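Local coordinates for protein malonate decarboxylase subunit alpha (Acinetobacter baumannii ATCC 17978, PDB 6MPR) that probably exchanges the acetyl group on the acyl carrier protein for a malonyl group, as the transferase subunit of malonate decarboxylase, at residues I43-I48 / A72-R77; V51-I56 / A80-D85; D104-G109 / G133-G138; K113-F118 / Y147-V152. All coordinates share one frame; numbering follows the deposited sequence. Where two conformers were deposited one is given.

Contact 1: residues I43-I48 / A72-R77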
loop_
_atom_site.group_PDB
_atom_site.type_symbol
_atom_site.label_atom_id
_atom_site.label_comp_id
_atom_site.label_asym_id
_atom_site.label_seq_id
_atom_site.Cartn_x
_atom_site.Cartn_y
_atom_site.Cartn_z
ATOM N N ILE A 43 11.903 27.004 -17.071
ATOM C CA ILE A 43 11.481 28.325 -16.591
ATOM C C ILE A 43 12.706 29.067 -16.073
ATOM O O ILE A 43 13.414 28.533 -15.209
ATOM C CB ILE A 43 10.453 28.192 -15.478
ATOM C CG1 ILE A 43 9.233 27.385 -15.905
ATOM C CG2 ILE A 43 10.069 29.578 -14.950
ATOM C CD1 ILE A 43 8.415 26.944 -14.696
ATOM N N PRO A 44 12.977 30.283 -16.542
ATOM C CA PRO A 44 14.040 31.088 -15.926
ATOM C C PRO A 44 13.739 31.310 -14.454
ATOM O O PRO A 44 12.598 31.557 -14.068
ATOM C CB PRO A 44 14.002 32.398 -16.720
ATOM C CG PRO A 44 13.341 32.038 -17.998
ATOM C CD PRO A 44 12.344 30.983 -17.671
ATOM N N THR A 45 14.775 31.173 -13.622
ATOM C CA THR A 45 14.586 31.259 -12.177
ATOM C C THR A 45 13.881 32.549 -11.787
ATOM O O THR A 45 12.975 32.546 -10.945
ATOM C CB THR A 45 15.941 31.149 -11.482
ATOM O OG1 THR A 45 16.551 29.920 -11.882
ATOM C CG2 THR A 45 15.799 31.168 -9.957
ATOM N N GLN A 46 14.235 33.647 -12.449
ATOM C CA GLN A 46 13.682 34.951 -12.109
ATOM C C GLN A 46 12.197 35.068 -12.439
ATOM O O GLN A 46 11.531 35.970 -11.921
ATOM C CB GLN A 46 14.475 36.046 -12.833
ATOM C CG GLN A 46 14.644 35.829 -14.338
ATOM C CD GLN A 46 15.844 34.955 -14.705
ATOM O OE1 GLN A 46 16.241 34.066 -13.958
ATOM N NE2 GLN A 46 16.423 35.216 -15.879
ATOM N N ASP A 47 11.659 34.179 -13.276
ATOM C CA ASP A 47 10.295 34.322 -13.774
ATOM C C ASP A 47 9.305 33.357 -13.133
ATOM O O ASP A 47 8.197 33.190 -13.650
ATOM C CB ASP A 47 10.269 34.136 -15.292
ATOM C CG ASP A 47 11.116 35.159 -16.018
ATOM O OD1 ASP A 47 11.168 36.331 -15.574
ATOM O OD2 ASP A 47 11.732 34.789 -17.033
ATOM N N ILE A 48 9.667 32.740 -12.013
ATOM C CA ILE A 48 8.862 31.656 -11.458
ATOM C C ILE A 48 7.502 32.158 -10.975
ATOM O O ILE A 48 6.488 31.477 -11.147
ATOM C CB ILE A 48 9.651 30.941 -10.340
ATOM C CG1 ILE A 48 8.886 29.711 -9.810
ATOM C CG2 ILE A 48 9.995 31.899 -9.196
ATOM C CD1 ILE A 48 8.641 28.642 -10.845
ATOM N N ALA A 72 10.500 21.282 -1.590
ATOM C CA ALA A 72 10.606 22.143 -2.765
ATOM C C ALA A 72 10.445 23.592 -2.300
ATOM O O ALA A 72 9.451 24.275 -2.570
ATOM C CB ALA A 72 9.559 21.755 -3.797
ATOM N N ASP A 73 11.439 24.061 -1.554
ATOM C CA ASP A 73 11.234 25.314 -0.824
ATOM C C ASP A 73 11.319 26.545 -1.717
ATOM O O ASP A 73 10.732 27.582 -1.386
ATOM C CB ASP A 73 12.223 25.431 0.338
ATOM C CG ASP A 73 13.659 25.599 -0.112
ATOM O OD1 ASP A 73 14.233 24.655 -0.717
ATOM O OD2 ASP A 73 14.218 26.691 0.130
ATOM N N PHE A 74 12.025 26.459 -2.845
ATOM C CA PHE A 74 11.960 27.550 -3.814
ATOM C C PHE A 74 10.547 27.692 -4.367
ATOM O O PHE A 74 10.015 28.809 -4.456
ATOM C CB PHE A 74 12.972 27.303 -4.931
ATOM C CG PHE A 74 12.937 28.312 -6.034
ATOM C CD1 PHE A 74 13.240 29.644 -5.790
ATOM C CD2 PHE A 74 12.630 27.921 -7.319
ATOM C CE1 PHE A 74 13.229 30.575 -6.828
ATOM C CE2 PHE A 74 12.602 28.842 -8.350
ATOM C CZ PHE A 74 12.908 30.168 -8.102
ATOM N N LEU A 75 9.904 26.573 -4.702
ATOM C CA LEU A 75 8.539 26.655 -5.224
ATOM C C LEU A 75 7.555 27.105 -4.150
ATOM O O LEU A 75 6.662 27.910 -4.429
ATOM C CB LEU A 75 8.103 25.309 -5.823
ATOM C CG LEU A 75 8.891 24.823 -7.041
ATOM C CD1 LEU A 75 8.353 23.466 -7.561
ATOM C CD2 LEU A 75 8.907 25.876 -8.139
ATOM N N SER A 76 7.709 26.614 -2.915
ATOM C CA SER A 76 6.783 27.024 -1.861
ATOM C C SER A 76 6.982 28.489 -1.484
ATOM O O SER A 76 5.997 29.213 -1.304
ATOM C CB SER A 76 6.908 26.108 -0.636
ATOM O OG SER A 76 8.226 26.094 -0.111
ATOM N N ARG A 77 8.236 28.958 -1.381
ATOM C CA ARG A 77 8.465 30.377 -1.106
ATOM C C ARG A 77 7.918 31.239 -2.237
ATOM O O ARG A 77 7.360 32.321 -1.996
ATOM C CB ARG A 77 9.959 30.662 -0.896
ATOM C CG ARG A 77 10.523 30.161 0.436
ATOM C CD ARG A 77 12.006 30.533 0.613
ATOM N NE ARG A 77 12.913 29.577 -0.032
ATOM C CZ ARG A 77 13.615 29.846 -1.135
ATOM N NH1 ARG A 77 13.519 31.036 -1.715
ATOM N NH2 ARG A 77 14.423 28.931 -1.660
#
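Thr-45, in the turn after strand 42-43, and Ile-48, at the start of helix 48-55, pack against Phe-74 and Leu-75 in the first turn of helix 73-79, within the helical layer over the parallel alpha/beta sheet. Phe-74 contributes the largest share of the buried surface. With CG anti to the backbone N (chi1 176°), its ring extends from the helix and CZ enters a notch between two methyl groups: Thr-45 CG2 and Ile-48 CG2 each lie 3.6 Å from Phe-74 CZ, both approaching the ring obliquely. In the plane of the ring, Thr-45 O stands 3.7 Å from Phe-74 CZ. Next to this, the other branch of Ile-48 meets leucine, CD1 being 3.9 Å from Leu-75 CD2, with the two side chains at nearly a right angle. Beta-branched residues suit the notch because their methyls sit close to the backbone. Thr-45 turns its hydroxyl to Val-224 O, leaving CG2 for the ring, while Val-223 of strand 221-224 touches both Phe-74 and Leu-75 from the sheet. Since no hydrogen bond crosses between the segments, attraction here rests on dispersion and the burial of hydrocarbon, and shape complementarity rather than bond direction sets the fit.

Contact 2: residues V51-I56 / A80-D85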
loop_
_atom_site.group_PDB
_atom_site.type_symbol
_atom_site.label_atom_id
_atom_site.label_comp_id
_atom_site.label_asym_id
_atom_site.label_seq_id
_atom_site.Cartn_x
_atom_site.Cartn_y
_atom_site.Cartn_z
ATOM N N VAL A 51 5.082 32.692 -13.774
ATOM C CA VAL A 51 4.697 31.427 -14.388
ATOM C C VAL A 51 3.739 30.655 -13.475
ATOM O O VAL A 51 2.781 30.037 -13.954
ATOM C CB VAL A 51 5.947 30.603 -14.751
ATOM C CG1 VAL A 51 5.542 29.198 -15.178
ATOM C CG2 VAL A 51 6.733 31.295 -15.874
ATOM N N LEU A 52 3.972 30.675 -12.147
ATOM C CA LEU A 52 3.011 30.060 -11.221
ATOM C C LEU A 52 1.623 30.679 -11.362
ATOM O O LEU A 52 0.614 29.965 -11.354
ATOM C CB LEU A 52 3.490 30.181 -9.767
ATOM C CG LEU A 52 4.713 29.356 -9.369
ATOM C CD1 LEU A 52 5.136 29.646 -7.930
ATOM C CD2 LEU A 52 4.460 27.858 -9.534
ATOM N N GLU A 53 1.553 32.011 -11.464
ATOM C CA GLU A 53 0.285 32.710 -11.654
ATOM C C GLU A 53 -0.369 32.413 -12.999
ATOM O O GLU A 53 -1.539 32.767 -13.197
ATOM C CB GLU A 53 0.513 34.214 -11.522
ATOM C CG GLU A 53 0.822 34.665 -10.108
ATOM C CD GLU A 53 1.229 36.121 -10.031
ATOM O OE1 GLU A 53 1.328 36.634 -8.893
ATOM O OE2 GLU A 53 1.436 36.758 -11.095
ATOM N N THR A 54 0.370 31.827 -13.932
ATOM C CA THR A 54 -0.143 31.471 -15.249
ATOM C C THR A 54 -0.612 30.025 -15.293
ATOM O O THR A 54 -1.625 29.716 -15.931
ATOM C CB THR A 54 0.948 31.684 -16.312
ATOM O OG1 THR A 54 1.444 33.017 -16.228
ATOM C CG2 THR A 54 0.414 31.419 -17.716
ATOM N N LEU A 55 0.116 29.126 -14.630
ATOM C CA LEU A 55 -0.162 27.695 -14.697
ATOM C C LEU A 55 -1.167 27.227 -13.650
ATOM O O LEU A 55 -1.826 26.195 -13.849
ATOM C CB LEU A 55 1.139 26.903 -14.531
ATOM C CG LEU A 55 2.147 27.109 -15.660
ATOM C CD1 LEU A 55 3.414 26.381 -15.335
ATOM C CD2 LEU A 55 1.573 26.607 -16.975
ATOM N N ILE A 56 -1.274 27.930 -12.536
ATOM C CA ILE A 56 -2.184 27.563 -11.453
ATOM C C ILE A 56 -3.435 28.415 -11.569
ATOM O O ILE A 56 -3.374 29.581 -11.987
ATOM C CB ILE A 56 -1.521 27.738 -10.072
ATOM C CG1 ILE A 56 -0.195 26.973 -10.002
ATOM C CG2 ILE A 56 -2.463 27.288 -8.950
ATOM C CD1 ILE A 56 0.531 27.195 -8.699
ATOM N N ALA A 80 4.032 31.441 -2.189
ATOM C CA ALA A 80 3.586 32.372 -1.158
ATOM C C ALA A 80 3.784 33.834 -1.539
ATOM O O ALA A 80 3.280 34.702 -0.821
ATOM C CB ALA A 80 4.312 32.076 0.158
ATOM N N GLN A 81 4.502 34.130 -2.633
ATOM C CA GLN A 81 4.680 35.491 -3.128
ATOM C C GLN A 81 3.766 35.828 -4.305
ATOM O O GLN A 81 3.832 36.952 -4.822
ATOM C CB GLN A 81 6.137 35.721 -3.536
ATOM C CG GLN A 81 7.121 35.575 -2.393
ATOM C CD GLN A 81 6.823 36.539 -1.256
ATOM O OE1 GLN A 81 6.600 37.732 -1.479
ATOM N NE2 GLN A 81 6.806 36.024 -0.027
ATOM N N THR A 82 2.911 34.902 -4.732
ATOM C CA THR A 82 1.990 35.203 -5.821
ATOM C C THR A 82 0.879 36.137 -5.346
ATOM O O THR A 82 0.649 36.329 -4.145
ATOM C CB THR A 82 1.390 33.915 -6.405
ATOM O OG1 THR A 82 0.706 33.184 -5.375
ATOM C CG2 THR A 82 2.477 33.037 -7.016
ATOM N N ASN A 83 0.198 36.720 -6.321
ATOM C CA ASN A 83 -0.871 37.685 -6.086
ATOM C C ASN A 83 -2.138 36.948 -5.668
ATOM O O ASN A 83 -2.659 36.144 -6.450
ATOM C CB ASN A 83 -1.109 38.474 -7.361
ATOM C CG ASN A 83 -2.097 39.627 -7.181
ATOM O OD1 ASN A 83 -2.884 39.657 -6.236
ATOM N ND2 ASN A 83 -2.069 40.565 -8.115
ATOM N N PRO A 84 -2.659 37.169 -4.462
ATOM C CA PRO A 84 -3.871 36.433 -4.057
ATOM C C PRO A 84 -5.120 36.838 -4.837
ATOM O O PRO A 84 -6.111 36.100 -4.794
ATOM C CB PRO A 84 -4.003 36.757 -2.559
ATOM C CG PRO A 84 -2.638 37.255 -2.149
ATOM C CD PRO A 84 -2.106 37.965 -3.357
ATOM N N ASP A 85 -5.114 37.969 -5.553
ATOM C CA ASP A 85 -6.224 38.260 -6.460
ATOM C C ASP A 85 -6.218 37.346 -7.678
ATOM O O ASP A 85 -7.241 37.233 -8.367
ATOM C CB ASP A 85 -6.174 39.713 -6.923
ATOM C CG ASP A 85 -6.399 40.684 -5.794
ATOM O OD1 ASP A 85 -7.183 40.356 -4.883
ATOM O OD2 ASP A 85 -5.786 41.768 -5.822
#
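Glu-53 OE1 accepts the backbone N-H of Asn-83 at 2.8 Å from Asn-83 N, in a fairly straight bond (156° at the hydrogen) made on the anti side of the carboxylate and 21° out of its plane. The same oxygen lies 3.4 Å from Asn-83 CB. Glutamate has the length for this task: beyond CG its chain runs extended, carrying the acid from the helix to the loop backbone. On the way its methylene packs on Thr-82, CG standing 3.8 Å from Thr-82 CB. The methyl of Thr-82 also reaches helix 48-55, with CG2 4.1 Å from Leu-52 CB. A chi1 of 58° places OG1 between the backbone N and carbonyl carbon, where it bonds to Leu-79 O at the end of the preceding helix. One layer out, Asn-83 OD1 takes the N-H of Asp-85 (2.9 Å from Asp-85 N) and closes an Asx turn, which shapes the loop just beyond the amide that Glu-53 holds. The loop, which in the chain links helix 73-79 to strand 90-94, runs past the C-terminal half of helix 48-55, while Leu-52 touches Ser-78 of helix 73-79 and Ile-196 of strand 194-199 in the sheet.

Contact 3: residues D104-G109 / G133-G138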
loop_
_atom_site.group_PDB
_atom_site.type_symbol
_atom_site.label_atom_id
_atom_site.label_comp_id
_atom_site.label_asym_id
_atom_site.label_seq_id
_atom_site.Cartn_x
_atom_site.Cartn_y
_atom_site.Cartn_z
ATOM N N ASP A 104 1.907 30.193 5.665
ATOM C CA ASP A 104 1.701 31.550 5.161
ATOM C C ASP A 104 0.704 31.577 4.000
ATOM O O ASP A 104 -0.007 32.575 3.815
ATOM C CB ASP A 104 3.027 32.171 4.710
ATOM C CG ASP A 104 4.030 32.372 5.856
ATOM O OD1 ASP A 104 3.677 32.207 7.049
ATOM O OD2 ASP A 104 5.200 32.693 5.546
ATOM N N LEU A 105 0.622 30.493 3.216
ATOM C CA LEU A 105 -0.351 30.446 2.118
ATOM C C LEU A 105 -1.774 30.668 2.613
ATOM O O LEU A 105 -2.593 31.296 1.926
ATOM C CB LEU A 105 -0.274 29.104 1.391
ATOM C CG LEU A 105 1.034 28.786 0.680
ATOM C CD1 LEU A 105 1.063 27.315 0.269
ATOM C CD2 LEU A 105 1.220 29.719 -0.532
ATOM N N PHE A 106 -2.099 30.132 3.789
ATOM C CA PHE A 106 -3.453 30.278 4.311
ATOM C C PHE A 106 -3.653 31.639 4.948
ATOM O O PHE A 106 -4.680 32.288 4.719
ATOM C CB PHE A 106 -3.743 29.143 5.292
ATOM C CG PHE A 106 -3.640 27.779 4.649
ATOM C CD1 PHE A 106 -2.417 27.119 4.564
ATOM C CD2 PHE A 106 -4.757 27.178 4.096
ATOM C CE1 PHE A 106 -2.318 25.872 3.948
ATOM C CE2 PHE A 106 -4.672 25.945 3.484
ATOM C CZ PHE A 106 -3.440 25.282 3.411
ATOM N N GLU A 107 -2.672 32.101 5.721
ATOM C CA GLU A 107 -2.741 33.457 6.256
ATOM C C GLU A 107 -2.924 34.482 5.148
ATOM O O GLU A 107 -3.697 35.434 5.296
ATOM C CB GLU A 107 -1.480 33.753 7.057
ATOM C CG GLU A 107 -1.545 35.027 7.860
ATOM C CD GLU A 107 -0.332 35.184 8.743
ATOM O OE1 GLU A 107 0.302 34.153 9.055
ATOM O OE2 GLU A 107 -0.007 36.332 9.117
ATOM N N LYS A 108 -2.243 34.293 4.017
ATOM C CA LYS A 108 -2.264 35.287 2.949
ATOM C C LYS A 108 -3.478 35.168 2.028
ATOM O O LYS A 108 -3.620 35.988 1.115
ATOM C CB LYS A 108 -0.977 35.188 2.115
ATOM C CG LYS A 108 0.283 35.629 2.840
ATOM C CD LYS A 108 1.523 35.474 1.977
ATOM C CE LYS A 108 2.679 36.283 2.555
ATOM N NZ LYS A 108 3.922 36.120 1.765
ATOM N N GLY A 109 -4.343 34.175 2.220
ATOM C CA GLY A 109 -5.500 34.045 1.362
ATOM C C GLY A 109 -5.227 33.384 0.036
ATOM O O GLY A 109 -6.071 33.460 -0.866
ATOM N N GLY A 133 -10.502 30.865 10.835
ATOM C CA GLY A 133 -11.262 30.707 9.611
ATOM C C GLY A 133 -10.463 30.779 8.329
ATOM O O GLY A 133 -11.061 30.894 7.253
ATOM N N LEU A 134 -9.136 30.700 8.399
ATOM C CA LEU A 134 -8.289 30.801 7.218
ATOM C C LEU A 134 -7.838 29.451 6.680
ATOM O O LEU A 134 -7.296 29.390 5.569
ATOM C CB LEU A 134 -7.057 31.663 7.536
ATOM C CG LEU A 134 -7.386 33.124 7.870
ATOM C CD1 LEU A 134 -6.156 33.858 8.379
ATOM C CD2 LEU A 134 -7.970 33.845 6.657
ATOM N N LEU A 135 -8.063 28.372 7.420
ATOM C CA LEU A 135 -7.630 27.045 7.010
ATOM C C LEU A 135 -8.776 26.083 7.265
ATOM O O LEU A 135 -9.313 26.043 8.376
ATOM C CB LEU A 135 -6.360 26.620 7.773
ATOM C CG LEU A 135 -5.676 25.310 7.347
ATOM C CD1 LEU A 135 -4.179 25.318 7.632
ATOM C CD2 LEU A 135 -6.308 24.110 8.051
ATOM N N GLU A 136 -9.165 25.335 6.236
ATOM C CA GLU A 136 -10.241 24.347 6.320
ATOM C C GLU A 136 -9.611 22.972 6.133
ATOM O O GLU A 136 -9.145 22.653 5.035
ATOM C CB GLU A 136 -11.305 24.607 5.254
ATOM C CG GLU A 136 -12.001 25.973 5.383
ATOM C CD GLU A 136 -12.876 26.341 4.179
ATOM O OE1 GLU A 136 -13.127 25.478 3.306
ATOM O OE2 GLU A 136 -13.309 27.514 4.107
ATOM N N ILE A 137 -9.585 22.167 7.200
ATOM C CA ILE A 137 -9.032 20.822 7.108
ATOM C C ILE A 137 -9.987 19.927 6.333
ATOM O O ILE A 137 -11.198 19.915 6.585
ATOM C CB ILE A 137 -8.761 20.234 8.500
ATOM C CG1 ILE A 137 -7.667 21.017 9.208
ATOM C CG2 ILE A 137 -8.277 18.792 8.371
ATOM C CD1 ILE A 137 -6.274 20.706 8.702
ATOM N N GLY A 138 -9.446 19.191 5.366
ATOM C CA GLY A 138 -10.153 18.051 4.812
ATOM C C GLY A 138 -10.055 16.879 5.762
ATOM O O GLY A 138 -11.010 16.565 6.483
#
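Phe-106 and Leu-135 form the close-packed side of this contact. The methyl CD1 of Leu-135 sits over the middle of the phenyl face, 3.9 Å from the centroid of the Phe-106 ring and only 9° off its normal, a CH-pi contact. Having CG anti to the backbone N (chi1 -173°), Leu-135 lays its branch across the ring, and its CG is 3.9 Å from Phe-106 CD2. At the ring edge comes a carbonyl, Leu-134 O, which lies 3.7 Å from Phe-106 CD2. Separately, Leu-134 O touches the methylene at 3.6 Å from Phe-106 CB. A flat aromatic suits this place, offering a broad face to leucine and a faintly positive rim to oxygen.

Leu-134 lies on the outer, partly exposed side, touching helix backbone and no ring. Its CB is 3.7 Å from Phe-106 O, and CD1 reaches 4.0 Å from Glu-107 CA. Glu-107 is the loose part: its CG stays 4.8 Å from Leu-134 CD1, and its acid pairs with Arg-125, as does Asp-104, so the exposed side of the helix carries charge at some remove from the leucine. Gly-109 and Gly-133 each end a helix in a Schellman motif, with the positive phi that glycine adopts readily. Helices 100-107 and 125-131 lead into the adjacent parallel strands 111-116 and 136-140; the contact joins two successive beta-alpha-beta units of an alpha/beta sheet, where residues at helix ends and strand beginnings meet over the strands.

Contact 4: residues K113-F118 / Y147-V152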
loop_
_atom_site.group_PDB
_atom_site.type_symbol
_atom_site.label_atom_id
_atom_site.label_comp_id
_atom_site.label_asym_id
_atom_site.label_seq_id
_atom_site.Cartn_x
_atom_site.Cartn_y
_atom_site.Cartn_z
ATOM N N LYS A 113 -8.065 25.266 1.620
ATOM C CA LYS A 113 -8.256 23.891 2.062
ATOM C C LYS A 113 -6.921 23.173 2.186
ATOM O O LYS A 113 -5.974 23.440 1.442
ATOM C CB LYS A 113 -9.158 23.118 1.093
ATOM C CG LYS A 113 -10.553 23.654 0.947
ATOM C CD LYS A 113 -11.340 22.725 0.034
ATOM C CE LYS A 113 -12.679 23.299 -0.362
ATOM N NZ LYS A 113 -13.373 22.342 -1.271
ATOM N N LEU A 114 -6.853 22.241 3.127
ATOM C CA LEU A 114 -5.631 21.477 3.345
ATOM C C LEU A 114 -5.963 20.019 3.610
ATOM O O LEU A 114 -6.778 19.718 4.485
ATOM C CB LEU A 114 -4.828 22.044 4.521
ATOM C CG LEU A 114 -3.582 21.232 4.900
ATOM C CD1 LEU A 114 -2.523 21.293 3.767
ATOM C CD2 LEU A 114 -3.015 21.730 6.223
ATOM N N ASP A 115 -5.342 19.124 2.840
ATOM C CA ASP A 115 -5.289 17.697 3.142
ATOM C C ASP A 115 -3.826 17.337 3.332
ATOM O O ASP A 115 -2.999 17.663 2.474
ATOM C CB ASP A 115 -5.905 16.848 2.028
ATOM C CG ASP A 115 -7.420 16.796 2.110
ATOM O OD1 ASP A 115 -7.956 16.100 3.004
ATOM O OD2 ASP A 115 -8.082 17.478 1.306
ATOM N N PHE A 116 -3.501 16.690 4.453
ATOM C CA PHE A 116 -2.096 16.451 4.783
ATOM C C PHE A 116 -1.949 15.169 5.588
ATOM O O PHE A 116 -2.934 14.535 5.978
ATOM C CB PHE A 116 -1.466 17.637 5.542
ATOM C CG PHE A 116 -1.909 17.769 6.990
ATOM C CD1 PHE A 116 -3.175 18.234 7.306
ATOM C CD2 PHE A 116 -1.033 17.468 8.025
ATOM C CE1 PHE A 116 -3.574 18.381 8.642
ATOM C CE2 PHE A 116 -1.415 17.600 9.350
ATOM C CZ PHE A 116 -2.694 18.042 9.663
ATOM N N SER A 117 -0.687 14.780 5.809
ATOM C CA SER A 117 -0.363 13.623 6.641
ATOM C C SER A 117 0.453 13.966 7.879
ATOM O O SER A 117 0.112 13.514 8.982
ATOM C CB SER A 117 0.370 12.562 5.814
ATOM O OG SER A 117 0.704 11.450 6.633
ATOM N N PHE A 118 1.525 14.745 7.760
ATOM C CA PHE A 118 2.346 15.030 8.931
ATOM C C PHE A 118 2.418 16.524 9.217
ATOM O O PHE A 118 2.463 17.339 8.297
ATOM C CB PHE A 118 3.766 14.470 8.781
ATOM C CG PHE A 118 4.627 14.708 9.992
ATOM C CD1 PHE A 118 4.475 13.932 11.134
ATOM C CD2 PHE A 118 5.558 15.733 10.001
ATOM C CE1 PHE A 118 5.249 14.165 12.252
ATOM C CE2 PHE A 118 6.352 15.968 11.124
ATOM C CZ PHE A 118 6.193 15.188 12.245
ATOM N N TYR A 147 -1.411 9.431 -0.668
ATOM C CA TYR A 147 -1.035 9.181 -2.064
ATOM C C TYR A 147 -2.160 8.482 -2.816
ATOM O O TYR A 147 -2.373 8.727 -4.011
ATOM C CB TYR A 147 0.217 8.303 -2.190
ATOM C CG TYR A 147 1.437 8.692 -1.392
ATOM C CD1 TYR A 147 1.665 10.002 -1.008
ATOM C CD2 TYR A 147 2.386 7.715 -1.035
ATOM C CE1 TYR A 147 2.775 10.338 -0.259
ATOM C CE2 TYR A 147 3.496 8.040 -0.284
ATOM C CZ TYR A 147 3.687 9.352 0.099
ATOM O OH TYR A 147 4.790 9.705 0.834
ATOM N N SER A 148 -2.850 7.560 -2.145
ATOM C CA SER A 148 -3.859 6.753 -2.822
ATOM C C SER A 148 -5.052 7.587 -3.264
ATOM O O SER A 148 -5.692 7.250 -4.260
ATOM C CB SER A 148 -4.319 5.614 -1.914
ATOM O OG SER A 148 -5.253 6.084 -0.956
ATOM N N ARG A 149 -5.364 8.664 -2.543
ATOM C CA ARG A 149 -6.493 9.501 -2.925
ATOM C C ARG A 149 -6.224 10.295 -4.188
ATOM O O ARG A 149 -7.180 10.788 -4.804
ATOM C CB ARG A 149 -6.846 10.445 -1.775
ATOM C CG ARG A 149 -7.348 9.691 -0.558
ATOM C CD ARG A 149 -7.925 10.630 0.474
ATOM N NE ARG A 149 -9.191 11.206 0.027
ATOM C CZ ARG A 149 -9.836 12.173 0.676
ATOM N NH1 ARG A 149 -9.316 12.712 1.769
ATOM N NH2 ARG A 149 -10.989 12.632 0.212
ATOM N N LEU A 150 -4.953 10.412 -4.597
ATOM C CA LEU A 150 -4.592 11.148 -5.804
ATOM C C LEU A 150 -5.104 10.505 -7.095
ATOM O O LEU A 150 -5.034 11.156 -8.144
ATOM C CB LEU A 150 -3.065 11.310 -5.885
ATOM C CG LEU A 150 -2.383 11.983 -4.689
ATOM C CD1 LEU A 150 -0.876 12.060 -4.943
ATOM C CD2 LEU A 150 -2.947 13.367 -4.421
ATOM N N VAL A 151 -5.580 9.258 -7.070
ATOM C CA VAL A 151 -6.192 8.665 -8.263
ATOM C C VAL A 151 -7.682 8.413 -8.062
ATOM O O VAL A 151 -8.315 7.753 -8.897
ATOM C CB VAL A 151 -5.463 7.387 -8.725
ATOM C CG1 VAL A 151 -3.986 7.714 -9.096
ATOM C CG2 VAL A 151 -5.557 6.277 -7.680
ATOM N N VAL A 152 -8.272 8.948 -6.988
ATOM C CA VAL A 152 -9.685 8.694 -6.707
ATOM C C VAL A 152 -10.419 10.020 -6.548
ATOM O O VAL A 152 -11.072 10.486 -7.489
ATOM C CB VAL A 152 -9.869 7.798 -5.465
ATOM C CG1 VAL A 152 -11.374 7.619 -5.162
ATOM C CG2 VAL A 152 -9.217 6.442 -5.682
HETATM O O HOH W 1 -10.485 15.193 2.931
#
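A bend at chi3 of 70° in Arg-149 turns its guanidinium toward Asp-115, and with CG beside the backbone N (chi1 -81°), the carboxylate of Asp-115 faces Arg-149. The two side chains meet at about a right angle, their flat groups 79° apart, and this geometry suits no paired, coplanar grip. Asp-115 OD1 remains 3.9 Å from Arg-149 NH1, a long salt bridge approached obliquely. A water fills in the connection: it donates to Asp-115 OD1 at 2.7 Å and accepts from Arg-149 NH1 at 3.0 Å, lying in the guanidinium plane at its edge.

Asp-115 belongs to strand 111-116 of the parallel sheet, near the point where the chain turns a corner at Ser-117. Its carboxylate bridges both neighbouring strands, OD2 bonding to His-91 of strand 90-94 and OD1 to the backbone N of Ala-139 in strand 136-140. A short acid fits such a buried place, where several donors can share its charge. Arg-149, from the last part of helix 143-149, is long enough to collect partners of its own: NH2 pairs with Asp-153, and NH1 also bonds to His-141. These bonds probably keep the guanidinium steady while the water mediates the remaining attraction. Arg-149 also starts a type I turn, its O accepting from Val-152 N at 3.1 Å, and across the subunit interface, His-403 of the second subunit packs on the arginine.

From the N terminus the chain makes strand 42-43, helix 48-55, strand 61-64 and helix 73-79. Contact 1 closes the loop from 43-48 to 72-77 and contact 2 that from 51-56 to 80-85; the two cross, and together they tie helix 48-55 and the turn before it to the start of helix 73-79 and to the loop after it. Contacts 3 and 4 come later, closing 104-109 to 133-138 and 113-118 to 147-152, and cross in turn through strands 111-116 and 136-140, which pair directly in the sheet. Between these groups, Ala-80 O of contact 2 meets Lys-108 NZ of contact 3, about 16 Å separating the contact centres. Contact 4 extends the series to the second subunit.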